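Local coordinates for hypothetical protein jhp0584 (Helicobacter pylori J99, PDB 4R7K), which is of unknown function but belongs to the SRPBCC family, whose helix-grip fold probably encloses a pocket for a hydrophobic ligand, at residues T27-R32 / L142-D147; S47-V52 / R152-E157; D66-E71 / D86-K91; Y74-N79 / E99-L104. One frame throughout, in Å; residues are numbered along the deposited sequence.

Contact 1: T27-R32 / L142-D147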
loop_
_atom_site.group_PDB
_atom_site.type_symbol
_atom_site.label_atom_id
_atom_site.label_comp_id
_atom_site.label_asym_id
_atom_site.label_seq_id
_atom_site.Cartn_x
_atom_site.Cartn_y
_atom_site.Cartn_z
ATOM N N THR A 27 -30.201 7.588 -4.860
ATOM C CA THR A 27 -29.180 7.599 -5.886
ATOM C C THR A 27 -28.215 8.771 -5.756
ATOM O O THR A 27 -28.491 9.759 -5.053
ATOM C CB THR A 27 -29.823 7.699 -7.303
ATOM O OG1 THR A 27 -30.577 8.924 -7.399
ATOM C CG2 THR A 27 -30.764 6.517 -7.592
HETATM N N MSE A 28 -27.114 8.683 -6.479
HETATM C CA MSE A 28 -26.133 9.753 -6.511
HETATM C C MSE A 28 -25.730 9.919 -7.932
HETATM O O MSE A 28 -25.963 9.034 -8.739
HETATM C CB MSE A 28 -24.971 9.351 -5.625
HETATM C CG MSE A 28 -25.357 9.694 -4.191
HETATM SE SE MSE A 28 -23.851 9.354 -2.971
HETATM C CE MSE A 28 -22.946 11.070 -3.276
ATOM N N ASN A 29 -25.179 11.076 -8.280
ATOM C CA ASN A 29 -24.689 11.299 -9.664
ATOM C C ASN A 29 -23.555 10.322 -10.018
ATOM O O ASN A 29 -22.796 9.935 -9.145
ATOM C CB ASN A 29 -24.257 12.744 -9.881
ATOM C CG ASN A 29 -25.453 13.689 -10.002
ATOM O OD1 ASN A 29 -26.350 13.460 -10.755
ATOM N ND2 ASN A 29 -25.446 14.744 -9.245
ATOM N N ALA A 30 -23.537 9.862 -11.259
ATOM C CA ALA A 30 -22.568 8.879 -11.728
ATOM C C ALA A 30 -21.945 9.282 -13.040
ATOM O O ALA A 30 -22.519 10.048 -13.811
ATOM C CB ALA A 30 -23.221 7.508 -11.897
ATOM N N ILE A 31 -20.766 8.712 -13.291
ATOM C CA ILE A 31 -19.999 8.953 -14.494
ATOM C C ILE A 31 -20.674 8.410 -15.740
ATOM O O ILE A 31 -21.244 7.319 -15.708
ATOM C CB ILE A 31 -18.601 8.331 -14.345
ATOM C CG1 ILE A 31 -17.813 9.238 -13.400
ATOM C CG2 ILE A 31 -17.898 8.268 -15.712
ATOM C CD1 ILE A 31 -16.518 8.693 -12.887
ATOM N N ARG A 32 -20.648 9.195 -16.820
ATOM C CA ARG A 32 -21.220 8.757 -18.115
ATOM C C ARG A 32 -20.083 8.111 -18.922
ATOM O O ARG A 32 -19.138 8.787 -19.295
ATOM C CB ARG A 32 -21.804 9.921 -18.888
ATOM C CG ARG A 32 -22.851 10.718 -18.135
ATOM C CD ARG A 32 -23.489 11.800 -19.011
ATOM N NE ARG A 32 -24.564 12.475 -18.277
ATOM C CZ ARG A 32 -24.610 13.767 -17.957
ATOM N NH1 ARG A 32 -23.678 14.633 -18.384
ATOM N NH2 ARG A 32 -25.658 14.218 -17.265
ATOM N N LEU A 142 -15.664 13.115 -11.398
ATOM C CA LEU A 142 -16.908 13.771 -11.056
ATOM C C LEU A 142 -16.705 14.470 -9.730
ATOM O O LEU A 142 -16.470 13.813 -8.703
ATOM C CB LEU A 142 -18.049 12.759 -10.965
ATOM C CG LEU A 142 -19.469 13.357 -10.996
ATOM C CD1 LEU A 142 -20.464 12.247 -11.352
ATOM C CD2 LEU A 142 -19.783 13.979 -9.645
ATOM N N VAL A 143 -16.765 15.800 -9.763
ATOM C CA VAL A 143 -16.610 16.639 -8.570
ATOM C C VAL A 143 -17.963 17.316 -8.361
ATOM O O VAL A 143 -18.484 17.925 -9.300
ATOM C CB VAL A 143 -15.521 17.730 -8.760
ATOM C CG1 VAL A 143 -15.366 18.552 -7.472
ATOM C CG2 VAL A 143 -14.159 17.134 -9.110
ATOM N N GLU A 144 -18.543 17.207 -7.157
ATOM C CA GLU A 144 -19.811 17.842 -6.886
ATOM C C GLU A 144 -20.024 18.305 -5.466
ATOM O O GLU A 144 -19.465 17.765 -4.492
ATOM C CB GLU A 144 -20.997 16.948 -7.292
ATOM C CG GLU A 144 -21.117 15.669 -6.509
ATOM C CD GLU A 144 -22.343 14.854 -6.917
ATOM O OE1 GLU A 144 -23.309 15.460 -7.452
ATOM O OE2 GLU A 144 -22.350 13.615 -6.690
ATOM N N LYS A 145 -20.825 19.353 -5.367
ATOM C CA LYS A 145 -21.262 19.890 -4.094
ATOM C C LYS A 145 -22.374 19.003 -3.522
ATOM O O LYS A 145 -23.307 18.615 -4.256
ATOM C CB LYS A 145 -21.881 21.256 -4.319
ATOM C CG LYS A 145 -20.969 22.343 -4.812
ATOM C CD LYS A 145 -21.797 23.640 -4.853
ATOM C CE LYS A 145 -20.996 24.865 -5.181
ATOM N NZ LYS A 145 -20.101 25.204 -4.050
ATOM N N LEU A 146 -22.279 18.674 -2.241
ATOM C CA LEU A 146 -23.284 17.863 -1.562
ATOM C C LEU A 146 -23.853 18.713 -0.442
ATOM O O LEU A 146 -23.248 19.714 -0.057
ATOM C CB LEU A 146 -22.700 16.572 -0.969
ATOM C CG LEU A 146 -22.049 15.548 -1.904
ATOM C CD1 LEU A 146 -21.732 14.314 -1.119
ATOM C CD2 LEU A 146 -22.973 15.248 -3.070
ATOM N N ASP A 147 -25.003 18.310 0.085
ATOM C CA ASP A 147 -25.650 19.058 1.178
ATOM C C ASP A 147 -24.746 19.309 2.356
ATOM O O ASP A 147 -23.858 18.511 2.661
ATOM C CB ASP A 147 -26.864 18.298 1.712
ATOM C CG ASP A 147 -28.059 18.385 0.798
ATOM O OD1 ASP A 147 -28.232 19.438 0.147
ATOM O OD2 ASP A 147 -28.851 17.414 0.760
HETATM O O HOH W 1 -24.730 12.764 -6.188
#
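Asn29 reaches across to Glu144 with its amide. Its ND2 gives a nearly straight hydrogen bond to Glu144 OE1, 2.9 Å long with an N-H...O angle of 172°. The acceptor lies in the amide plane of Asn29. OE1 takes the bond on its syn side, slightly out of the carboxylate plane, and the amide and carboxylate planes are turned 41° apart.

Water 1 makes a second polar link. It accepts from Asn29 N at 2.7 Å and donates to Glu144 OE2 at 2.6 Å. Both carboxylate oxygens therefore face the strand 27-29. OE2 also forms a salt bridge with Arg152 on the next strand of the sheet, which probably favours the charged form of Glu144. Its chain beyond CG is extended, with CG turned between the backbone N and carbonyl carbon (chi1 65°), and it carries the carboxylate well clear of the strand.

Strand 136-146 belongs to the antiparallel sheet of the SRPBCC helix-grip fold, and the N-terminal segment passes over the sheet face that bears Leu142 and Glu144. Residues 27-29 pair with an antiparallel strand of a second subunit, so this contact lies beside the interface with that subunit.

The apolar contacts lie to both sides of Glu144. Leu142 CD1 meets the backbone between Asn29 and Ile31 and comes to 3.7 Å from Ala30 C. Ile31 adds CG1 at 4.3 Å from Leu142 CB. In one of its two conformers, selenomethionine Met28 bends at chi3 and brings CE to 4.1 Å from Leu146 CD1, the two side chains meeting at about a right angle.

Contact 2: S47-V52 / R152-E157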
loop_
_atom_site.group_PDB
_atom_site.type_symbol
_atom_site.label_atom_id
_atom_site.label_comp_id
_atom_site.label_asym_id
_atom_site.label_seq_id
_atom_site.Cartn_x
_atom_site.Cartn_y
_atom_site.Cartn_z
ATOM N N SER A 47 -11.808 2.407 -8.875
ATOM C CA SER A 47 -12.715 3.417 -8.331
ATOM C C SER A 47 -12.212 3.930 -6.987
ATOM O O SER A 47 -11.882 3.140 -6.084
ATOM C CB SER A 47 -14.134 2.809 -8.190
ATOM O OG SER A 47 -15.067 3.771 -7.730
ATOM N N ASN A 48 -12.137 5.255 -6.880
ATOM C CA ASN A 48 -11.776 5.935 -5.673
ATOM C C ASN A 48 -12.742 7.110 -5.433
ATOM O O ASN A 48 -13.207 7.754 -6.388
ATOM C CB ASN A 48 -10.347 6.477 -5.777
ATOM C CG ASN A 48 -9.315 5.385 -5.953
ATOM O OD1 ASN A 48 -9.084 4.899 -7.050
ATOM N ND2 ASN A 48 -8.670 5.026 -4.882
ATOM N N GLU A 49 -12.978 7.450 -4.168
ATOM C CA GLU A 49 -13.870 8.497 -3.818
ATOM C C GLU A 49 -13.587 9.056 -2.409
ATOM O O GLU A 49 -13.281 8.307 -1.473
ATOM C CB GLU A 49 -15.288 7.943 -3.826
ATOM C CG GLU A 49 -16.363 8.918 -3.554
ATOM C CD GLU A 49 -17.733 8.260 -3.382
ATOM O OE1 GLU A 49 -17.811 7.012 -3.234
ATOM O OE2 GLU A 49 -18.747 8.995 -3.412
ATOM N N VAL A 50 -13.667 10.372 -2.302
ATOM C CA VAL A 50 -13.585 11.084 -1.029
ATOM C C VAL A 50 -14.793 12.006 -0.905
ATOM O O VAL A 50 -15.354 12.462 -1.891
ATOM C CB VAL A 50 -12.301 11.885 -0.865
ATOM C CG1 VAL A 50 -11.092 10.943 -0.716
ATOM C CG2 VAL A 50 -12.127 12.867 -1.992
ATOM N N ILE A 51 -15.190 12.285 0.330
ATOM C CA ILE A 51 -16.269 13.226 0.588
ATOM C C ILE A 51 -15.747 13.978 1.757
ATOM O O ILE A 51 -15.466 13.372 2.818
ATOM C CB ILE A 51 -17.601 12.562 0.886
ATOM C CG1 ILE A 51 -18.121 11.878 -0.400
ATOM C CG2 ILE A 51 -18.617 13.599 1.353
ATOM C CD1 ILE A 51 -19.371 11.031 -0.189
ATOM N N VAL A 52 -15.583 15.281 1.554
ATOM C CA VAL A 52 -14.961 16.141 2.543
ATOM C C VAL A 52 -15.770 17.395 2.865
ATOM O O VAL A 52 -16.259 18.119 1.973
ATOM C CB VAL A 52 -13.579 16.604 2.043
ATOM C CG1 VAL A 52 -12.822 17.339 3.157
ATOM C CG2 VAL A 52 -12.768 15.408 1.558
ATOM N N ARG A 152 -17.817 16.121 -2.883
ATOM C CA ARG A 152 -17.480 14.781 -3.307
ATOM C C ARG A 152 -16.563 14.795 -4.515
ATOM O O ARG A 152 -16.773 15.572 -5.456
ATOM C CB ARG A 152 -18.747 14.031 -3.686
ATOM C CG ARG A 152 -18.536 12.628 -4.260
ATOM C CD ARG A 152 -19.895 12.078 -4.680
ATOM N NE ARG A 152 -19.877 10.667 -5.117
ATOM C CZ ARG A 152 -20.643 10.161 -6.075
ATOM N NH1 ARG A 152 -21.448 10.940 -6.769
ATOM N NH2 ARG A 152 -20.575 8.864 -6.360
ATOM N N ILE A 153 -15.518 13.969 -4.466
ATOM C CA ILE A 153 -14.623 13.781 -5.586
ATOM C C ILE A 153 -14.586 12.285 -5.913
ATOM O O ILE A 153 -14.089 11.475 -5.125
ATOM C CB ILE A 153 -13.179 14.292 -5.320
ATOM C CG1 ILE A 153 -13.191 15.695 -4.758
ATOM C CG2 ILE A 153 -12.381 14.243 -6.617
ATOM C CD1 ILE A 153 -11.850 16.204 -4.256
ATOM N N LEU A 154 -15.109 11.935 -7.076
ATOM C CA LEU A 154 -15.156 10.568 -7.536
ATOM C C LEU A 154 -14.282 10.476 -8.736
ATOM O O LEU A 154 -14.455 11.268 -9.684
ATOM C CB LEU A 154 -16.573 10.184 -7.960
ATOM C CG LEU A 154 -16.779 8.794 -8.629
ATOM C CD1 LEU A 154 -16.597 7.657 -7.655
ATOM C CD2 LEU A 154 -18.170 8.696 -9.232
ATOM N N THR A 155 -13.333 9.530 -8.718
ATOM C CA THR A 155 -12.541 9.282 -9.876
ATOM C C THR A 155 -12.508 7.762 -10.204
ATOM O O THR A 155 -12.290 6.895 -9.332
ATOM C CB THR A 155 -11.146 9.910 -9.792
ATOM O OG1 THR A 155 -10.550 9.876 -11.093
ATOM C CG2 THR A 155 -10.260 9.172 -8.802
ATOM N N GLN A 156 -12.724 7.461 -11.469
ATOM C CA GLN A 156 -12.808 6.091 -11.952
ATOM C C GLN A 156 -12.095 5.972 -13.246
ATOM O O GLN A 156 -12.151 6.880 -14.072
ATOM C CB GLN A 156 -14.266 5.652 -12.118
ATOM C CG GLN A 156 -15.078 5.715 -10.854
ATOM C CD GLN A 156 -16.507 5.227 -11.009
ATOM O OE1 GLN A 156 -17.181 5.463 -12.019
ATOM N NE2 GLN A 156 -16.976 4.540 -9.997
ATOM N N GLU A 157 -11.370 4.862 -13.429
ATOM C CA GLU A 157 -10.625 4.640 -14.652
ATOM C C GLU A 157 -10.887 3.214 -15.153
ATOM O O GLU A 157 -10.878 2.237 -14.366
ATOM C CB GLU A 157 -9.103 4.809 -14.429
ATOM C CG GLU A 157 -8.265 4.607 -15.680
ATOM C CD GLU A 157 -6.799 5.066 -15.535
ATOM O OE1 GLU A 157 -5.917 4.345 -16.025
ATOM O OE2 GLU A 157 -6.510 6.122 -14.916
HETATM O O HOH W 2 -9.609 5.658 -9.572
HETATM O O HOH W 3 -19.832 6.120 -5.056
#
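Glu49 and Arg152 lie diagonally across the two strands, on the sheet face they share with Ser47, Ile51, Leu154 and Gln156. Arg152 NE gives OE2 of Glu49 a short salt-bridge hydrogen bond of 2.6 Å. The oxygen sits at the guanidinium edge, near its plane. The donor, however, comes from above the carboxylate plane, with the two planes 54° apart. Glu49 has CG anti to the backbone N (chi1 -177°) and stays extended, which carries OE2 back to Arg152. Water 3 joins Glu49 OE1 to Arg152 NH2.

Gln156 NE2 bonds Ser47 OG at 3.1 Å, with the hydroxyl in the amide plane. On the other face Val50 and Ile153 lie side by side and point the same way, CG2 of Val50 3.8 Å from CB of Ile153. Water 2 bridges Asn48 OD1 and Thr155 O.

The backbones form a regular antiparallel pair. Val50 with Ile153 and Asn48 with Thr155 are its hydrogen-bonded pairs.

Strand 44-53 is outermost in the chain's sheet, and strand 150-160 lies between it and strand 136-146. Helix 174-190 covers the Asn48 and Ile153 face, where Gln180 binds Asn48. On the opposite face Glu49 OE1 also bonds Ser47 OG of a second subunit.

Contact 3: D66-E71 / D86-K91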
loop_
_atom_site.group_PDB
_atom_site.type_symbol
_atom_site.label_atom_id
_atom_site.label_comp_id
_atom_site.label_asym_id
_atom_site.label_seq_id
_atom_site.Cartn_x
_atom_site.Cartn_y
_atom_site.Cartn_z
ATOM N N ASP A 66 -6.518 22.706 -13.797
ATOM C CA ASP A 66 -5.240 23.326 -14.141
ATOM C C ASP A 66 -4.138 22.340 -13.779
ATOM O O ASP A 66 -3.658 22.269 -12.650
ATOM C CB ASP A 66 -5.066 24.680 -13.485
ATOM C CG ASP A 66 -3.768 25.360 -13.896
ATOM O OD1 ASP A 66 -2.852 24.718 -14.441
ATOM O OD2 ASP A 66 -3.655 26.533 -13.629
ATOM N N ALA A 67 -3.745 21.575 -14.782
ATOM C CA ALA A 67 -2.772 20.516 -14.616
ATOM C C ALA A 67 -1.412 20.967 -14.118
ATOM O O ALA A 67 -0.615 20.130 -13.732
ATOM C CB ALA A 67 -2.637 19.731 -15.918
ATOM N N SER A 68 -1.121 22.271 -14.150
ATOM C CA SER A 68 0.149 22.767 -13.601
ATOM C C SER A 68 0.230 22.514 -12.083
ATOM O O SER A 68 1.311 22.444 -11.533
ATOM C CB SER A 68 0.382 24.260 -13.918
ATOM O OG SER A 68 -0.516 25.092 -13.197
ATOM N N HIS A 69 -0.908 22.347 -11.416
ATOM C CA HIS A 69 -0.919 22.068 -9.964
ATOM C C HIS A 69 -0.631 20.618 -9.585
ATOM O O HIS A 69 -0.215 20.341 -8.459
ATOM C CB HIS A 69 -2.271 22.432 -9.373
ATOM C CG HIS A 69 -2.615 23.878 -9.501
ATOM N ND1 HIS A 69 -2.065 24.847 -8.694
ATOM C CD2 HIS A 69 -3.458 24.520 -10.341
ATOM C CE1 HIS A 69 -2.534 26.030 -9.051
ATOM N NE2 HIS A 69 -3.399 25.852 -10.035
ATOM N N TRP A 70 -0.881 19.701 -10.514
ATOM C CA TRP A 70 -0.771 18.255 -10.255
ATOM C C TRP A 70 0.549 17.861 -9.606
ATOM O O TRP A 70 0.584 17.166 -8.577
ATOM C CB TRP A 70 -0.940 17.482 -11.567
ATOM C CG TRP A 70 -2.321 17.513 -12.140
ATOM C CD1 TRP A 70 -3.378 18.289 -11.732
ATOM C CD2 TRP A 70 -2.757 16.851 -13.335
ATOM N NE1 TRP A 70 -4.459 18.087 -12.551
ATOM C CE2 TRP A 70 -4.104 17.218 -13.548
ATOM C CE3 TRP A 70 -2.144 15.965 -14.231
ATOM C CZ2 TRP A 70 -4.844 16.728 -14.603
ATOM C CZ3 TRP A 70 -2.873 15.489 -15.277
ATOM C CH2 TRP A 70 -4.225 15.867 -15.456
ATOM N N GLU A 71 1.629 18.316 -10.195
ATOM C CA GLU A 71 2.968 17.976 -9.707
ATOM C C GLU A 71 3.209 18.473 -8.287
ATOM O O GLU A 71 4.005 17.908 -7.532
ATOM C CB GLU A 71 4.032 18.535 -10.667
ATOM C CG GLU A 71 5.410 18.000 -10.362
ATOM C CD GLU A 71 6.465 18.456 -11.340
ATOM O OE1 GLU A 71 7.545 17.836 -11.337
ATOM O OE2 GLU A 71 6.221 19.416 -12.107
ATOM N N ASP A 86 -1.925 27.714 -24.986
ATOM C CA ASP A 86 -0.921 28.563 -24.367
ATOM C C ASP A 86 -1.087 28.546 -22.857
ATOM O O ASP A 86 -0.534 29.374 -22.152
ATOM C CB ASP A 86 -1.018 29.996 -24.925
ATOM C CG ASP A 86 -2.444 30.572 -24.862
ATOM O OD1 ASP A 86 -3.384 29.844 -24.443
ATOM O OD2 ASP A 86 -2.622 31.751 -25.268
ATOM N N ASN A 87 -1.836 27.573 -22.354
ATOM C CA ASN A 87 -2.092 27.482 -20.935
ATOM C C ASN A 87 -2.232 26.016 -20.538
ATOM O O ASN A 87 -2.264 25.130 -21.398
ATOM C CB ASN A 87 -3.356 28.271 -20.606
ATOM C CG ASN A 87 -4.583 27.711 -21.297
ATOM O OD1 ASN A 87 -5.054 26.618 -20.967
ATOM N ND2 ASN A 87 -5.112 28.458 -22.260
ATOM N N THR A 88 -2.369 25.762 -19.248
ATOM C CA THR A 88 -2.461 24.392 -18.756
ATOM C C THR A 88 -3.845 24.024 -18.208
ATOM O O THR A 88 -3.962 23.086 -17.412
ATOM C CB THR A 88 -1.368 24.161 -17.698
ATOM O OG1 THR A 88 -1.500 25.141 -16.662
ATOM C CG2 THR A 88 0.028 24.319 -18.342
ATOM N N ILE A 89 -4.882 24.721 -18.685
ATOM C CA ILE A 89 -6.239 24.481 -18.251
ATOM C C ILE A 89 -6.929 23.496 -19.210
ATOM O O ILE A 89 -7.180 23.815 -20.383
ATOM C CB ILE A 89 -7.092 25.796 -18.215
ATOM C CG1 ILE A 89 -6.362 26.967 -17.546
ATOM C CG2 ILE A 89 -8.420 25.550 -17.510
ATOM C CD1 ILE A 89 -5.949 26.710 -16.115
ATOM N N LEU A 90 -7.231 22.305 -18.712
ATOM C CA LEU A 90 -7.966 21.289 -19.485
ATOM C C LEU A 90 -9.382 21.764 -19.819
ATOM O O LEU A 90 -10.127 22.203 -18.925
ATOM C CB LEU A 90 -8.101 19.999 -18.693
ATOM C CG LEU A 90 -6.787 19.327 -18.279
ATOM C CD1 LEU A 90 -7.079 18.171 -17.374
ATOM C CD2 LEU A 90 -6.050 18.850 -19.499
ATOM N N LYS A 91 -9.756 21.638 -21.092
ATOM C CA LYS A 91 -11.120 21.932 -21.552
ATOM C C LYS A 91 -11.465 20.824 -22.572
ATOM O O LYS A 91 -10.645 19.953 -22.869
ATOM C CB LYS A 91 -11.232 23.353 -22.170
ATOM C CG LYS A 91 -10.345 23.560 -23.375
ATOM C CD LYS A 91 -10.468 24.951 -24.006
ATOM C CE LYS A 91 -9.485 25.059 -25.162
ATOM N NZ LYS A 91 -9.746 26.215 -26.040
#
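Trp70 CZ2 is 3.8 Å from Leu90 CD1, and the two side chains cross at about a right angle. One face of the indole carries Ala67 CB, 3.7 Å above the plane and over its centre. Around the ring, Trp182 and Phe98 make edge-to-face contacts and Trp123 meets it at an inclined angle. Trp70 NE1 is bonded to Leu64 O at the end of helix 57-65. The indole thus sits in an aromatic cluster beside the link between helices 57-65 and 70-73.

The motif is an Asx turn at Asp66, the first residue to leave helical geometry after helix 57-65. It leads into the short helix 70-73, and residues 88-90 of the following loop pack against it. Asp66 CG is anti to the backbone N (chi1 -177°), which turns OD1 toward Ser68, where it accepts three hydrogen bonds. Ser68 N binds on its anti side at 3.0 Å, closing the turn. Ser68 OG comes from above the carboxylate plane, and the third donor is on the loop. This grip fixes the rotation of the carboxylate and would probably stabilise its negative charge.

The loop has its own Asx turn, in which Ile89 N meets a lone pair of Asn87 OD1. It holds residues 87-89 in shape beside Asp66. Ile89 folds its CD1 back to 3.4 Å from Asp66 OD2, methyl against carboxylate. The backbones join through a single bridge between Asp66 and Ile89. Ala67 N donates to Thr88 O at 3.0 Å. Thr88 OG1 completes the link, donating to Asp66 OD1 at 2.6 Å from above the carboxylate plane.

Contact 4: Y74-N79 / E99-L104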
loop_
_atom_site.group_PDB
_atom_site.type_symbol
_atom_site.label_atom_id
_atom_site.label_comp_id
_atom_site.label_asym_id
_atom_site.label_seq_id
_atom_site.Cartn_x
_atom_site.Cartn_y
_atom_site.Cartn_z
ATOM N N TYR A 74 0.404 15.900 -6.141
ATOM C CA TYR A 74 0.279 14.478 -6.417
ATOM C C TYR A 74 1.654 14.004 -6.845
ATOM O O TYR A 74 2.076 14.181 -7.998
ATOM C CB TYR A 74 -0.799 14.231 -7.470
ATOM C CG TYR A 74 -0.903 12.797 -7.910
ATOM C CD1 TYR A 74 -0.913 11.760 -6.974
ATOM C CD2 TYR A 74 -1.082 12.460 -9.247
ATOM C CE1 TYR A 74 -1.022 10.431 -7.374
ATOM C CE2 TYR A 74 -1.183 11.124 -9.656
ATOM C CZ TYR A 74 -1.169 10.122 -8.720
ATOM O OH TYR A 74 -1.274 8.794 -9.104
ATOM N N LYS A 75 2.350 13.380 -5.900
ATOM C CA LYS A 75 3.762 13.061 -6.101
ATOM C C LYS A 75 4.081 11.957 -7.071
ATOM O O LYS A 75 5.238 11.740 -7.371
ATOM C CB LYS A 75 4.461 12.867 -4.753
ATOM C CG LYS A 75 4.409 14.118 -3.885
ATOM C CD LYS A 75 5.040 15.302 -4.598
ATOM C CE LYS A 75 4.930 16.596 -3.810
ATOM N NZ LYS A 75 5.507 17.718 -4.608
ATOM N N ASN A 76 3.064 11.247 -7.563
ATOM C CA ASN A 76 3.266 10.234 -8.631
ATOM C C ASN A 76 3.261 10.842 -10.017
ATOM O O ASN A 76 3.447 10.133 -11.008
ATOM C CB ASN A 76 2.151 9.195 -8.642
ATOM C CG ASN A 76 2.201 8.296 -7.457
ATOM O OD1 ASN A 76 3.247 8.119 -6.855
ATOM N ND2 ASN A 76 1.071 7.714 -7.109
ATOM N N SER A 77 3.021 12.138 -10.103
ATOM C CA SER A 77 2.950 12.800 -11.408
ATOM C C SER A 77 4.156 13.730 -11.540
ATOM O O SER A 77 4.683 14.251 -10.535
ATOM C CB SER A 77 1.639 13.574 -11.607
ATOM O OG SER A 77 1.534 14.650 -10.699
ATOM N N GLY A 78 4.613 13.893 -12.774
ATOM C CA GLY A 78 5.788 14.725 -13.068
ATOM C C GLY A 78 5.395 15.833 -14.012
ATOM O O GLY A 78 4.359 16.470 -13.821
ATOM N N ASN A 79 6.204 16.029 -15.048
ATOM C CA ASN A 79 5.991 17.065 -16.054
ATOM C C ASN A 79 4.744 16.866 -16.892
ATOM O O ASN A 79 4.305 15.729 -17.126
ATOM C CB ASN A 79 7.189 17.122 -17.004
ATOM C CG ASN A 79 8.466 17.550 -16.310
ATOM O OD1 ASN A 79 9.525 16.947 -16.510
ATOM N ND2 ASN A 79 8.372 18.576 -15.466
ATOM N N GLU A 99 3.437 12.817 -17.107
ATOM C CA GLU A 99 4.228 11.728 -16.590
ATOM C C GLU A 99 3.573 11.219 -15.337
ATOM O O GLU A 99 3.142 12.017 -14.495
ATOM C CB GLU A 99 5.633 12.214 -16.245
ATOM C CG GLU A 99 6.364 12.812 -17.430
ATOM C CD GLU A 99 7.736 13.368 -17.087
ATOM O OE1 GLU A 99 8.049 13.562 -15.892
ATOM O OE2 GLU A 99 8.498 13.639 -18.028
ATOM N N THR A 100 3.437 9.905 -15.225
ATOM C CA THR A 100 2.925 9.308 -13.990
ATOM C C THR A 100 3.559 7.925 -13.796
ATOM O O THR A 100 3.743 7.196 -14.761
ATOM C CB THR A 100 1.388 9.264 -13.950
ATOM O OG1 THR A 100 0.970 8.840 -12.648
ATOM C CG2 THR A 100 0.853 8.342 -15.010
ATOM N N PHE A 101 3.907 7.588 -12.548
ATOM C CA PHE A 101 4.623 6.332 -12.237
ATOM C C PHE A 101 5.867 6.242 -13.105
ATOM O O PHE A 101 6.278 5.146 -13.477
ATOM C CB PHE A 101 3.771 5.086 -12.494
ATOM C CG PHE A 101 2.598 4.934 -11.573
ATOM C CD1 PHE A 101 2.782 4.493 -10.267
ATOM C CD2 PHE A 101 1.297 5.140 -12.034
ATOM C CE1 PHE A 101 1.689 4.312 -9.425
ATOM C CE2 PHE A 101 0.206 4.959 -11.198
ATOM C CZ PHE A 101 0.402 4.543 -9.894
ATOM N N GLY A 102 6.447 7.396 -13.446
ATOM C CA GLY A 102 7.615 7.447 -14.312
ATOM C C GLY A 102 7.351 7.270 -15.804
ATOM O O GLY A 102 8.263 7.478 -16.608
ATOM N N PHE A 103 6.140 6.869 -16.209
ATOM C CA PHE A 103 5.895 6.701 -17.658
ATOM C C PHE A 103 5.083 7.842 -18.272
ATOM O O PHE A 103 4.248 8.474 -17.604
ATOM C CB PHE A 103 5.350 5.301 -18.051
ATOM C CG PHE A 103 4.092 4.869 -17.333
ATOM C CD1 PHE A 103 2.870 5.510 -17.563
ATOM C CD2 PHE A 103 4.109 3.752 -16.496
ATOM C CE1 PHE A 103 1.711 5.093 -16.913
ATOM C CE2 PHE A 103 2.954 3.324 -15.852
ATOM C CZ PHE A 103 1.753 3.996 -16.060
ATOM N N LEU A 104 5.359 8.099 -19.547
ATOM C CA LEU A 104 4.706 9.162 -20.294
ATOM C C LEU A 104 3.345 8.699 -20.814
ATOM O O LEU A 104 3.209 7.626 -21.442
ATOM C CB LEU A 104 5.580 9.614 -21.461
ATOM C CG LEU A 104 7.073 9.802 -21.131
ATOM C CD1 LEU A 104 7.820 10.368 -22.333
ATOM C CD2 LEU A 104 7.307 10.688 -19.917
HETATM O O HOH W 4 -1.441 8.580 -11.856
HETATM O O HOH W 5 6.019 10.405 -12.823
#
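Asn76 and Thr100 meet where two turns face each other. A type I turn, Tyr74 to Ser77, follows helix 70-73. A type I' turn, Thr100 to Phe103, makes the hairpin between strands 99-100 and 103-114. A single backbone bridge joins Ser77 and Thr100.

Asn76 O accepts from Phe101 N at 3.0 Å, in the carbonyl plane. Thr100 has OG1 anti to its own backbone N (chi1 -172°), and this turns the hydroxyl toward water 4. The water links OG1 to Tyr74 OH and lies in the plane of the tyrosine ring at its edge. In one of its two conformers, Asn76 donates from ND2 to Tyr74 OH, and its amide lies 26° from the plane of the Phe101 ring. Asn76 OD1 accepts from Val171 N of a third subunit. The Tyr74 ring stacks on Trp182.

Ser77 OG sits between its backbone N and carbonyl carbon (chi1 65°) and donates to Tyr74 O at 2.8 Å, beside the turn's own Ser77 N bond.

Glu99 lies alongside Asn79, its chain extended beyond CG. Its backbone O takes Gly78 N, and its N donates to Asn79 O. Glu99 OE1 receives Asn79 N at 3.2 Å, from well above the carboxylate plane.

Overall arrangement
Contact 2 is the buried one, pairing central parts of strands 44-53 and 150-160. Contacts 1, 3 and 4 are partly buried, and in each at least one side is a loop, turn or short strand. Contacts 1 and 2 adjoin through strands 136-146 and 150-160, sharing Arg152 as a neighbour, and both touch the second subunit. Contacts 3 and 4 meet around helix 70-73, with Trp70 packed by Ser77, and lie within the chain loop that contacts 1 and 2 close. Their chemistry is that of turns, with side-chain oxygens and backbone groups bonding one another. Contact 4 reaches the far edge of the sheet and a third subunit, while contact 3 touches no other chain.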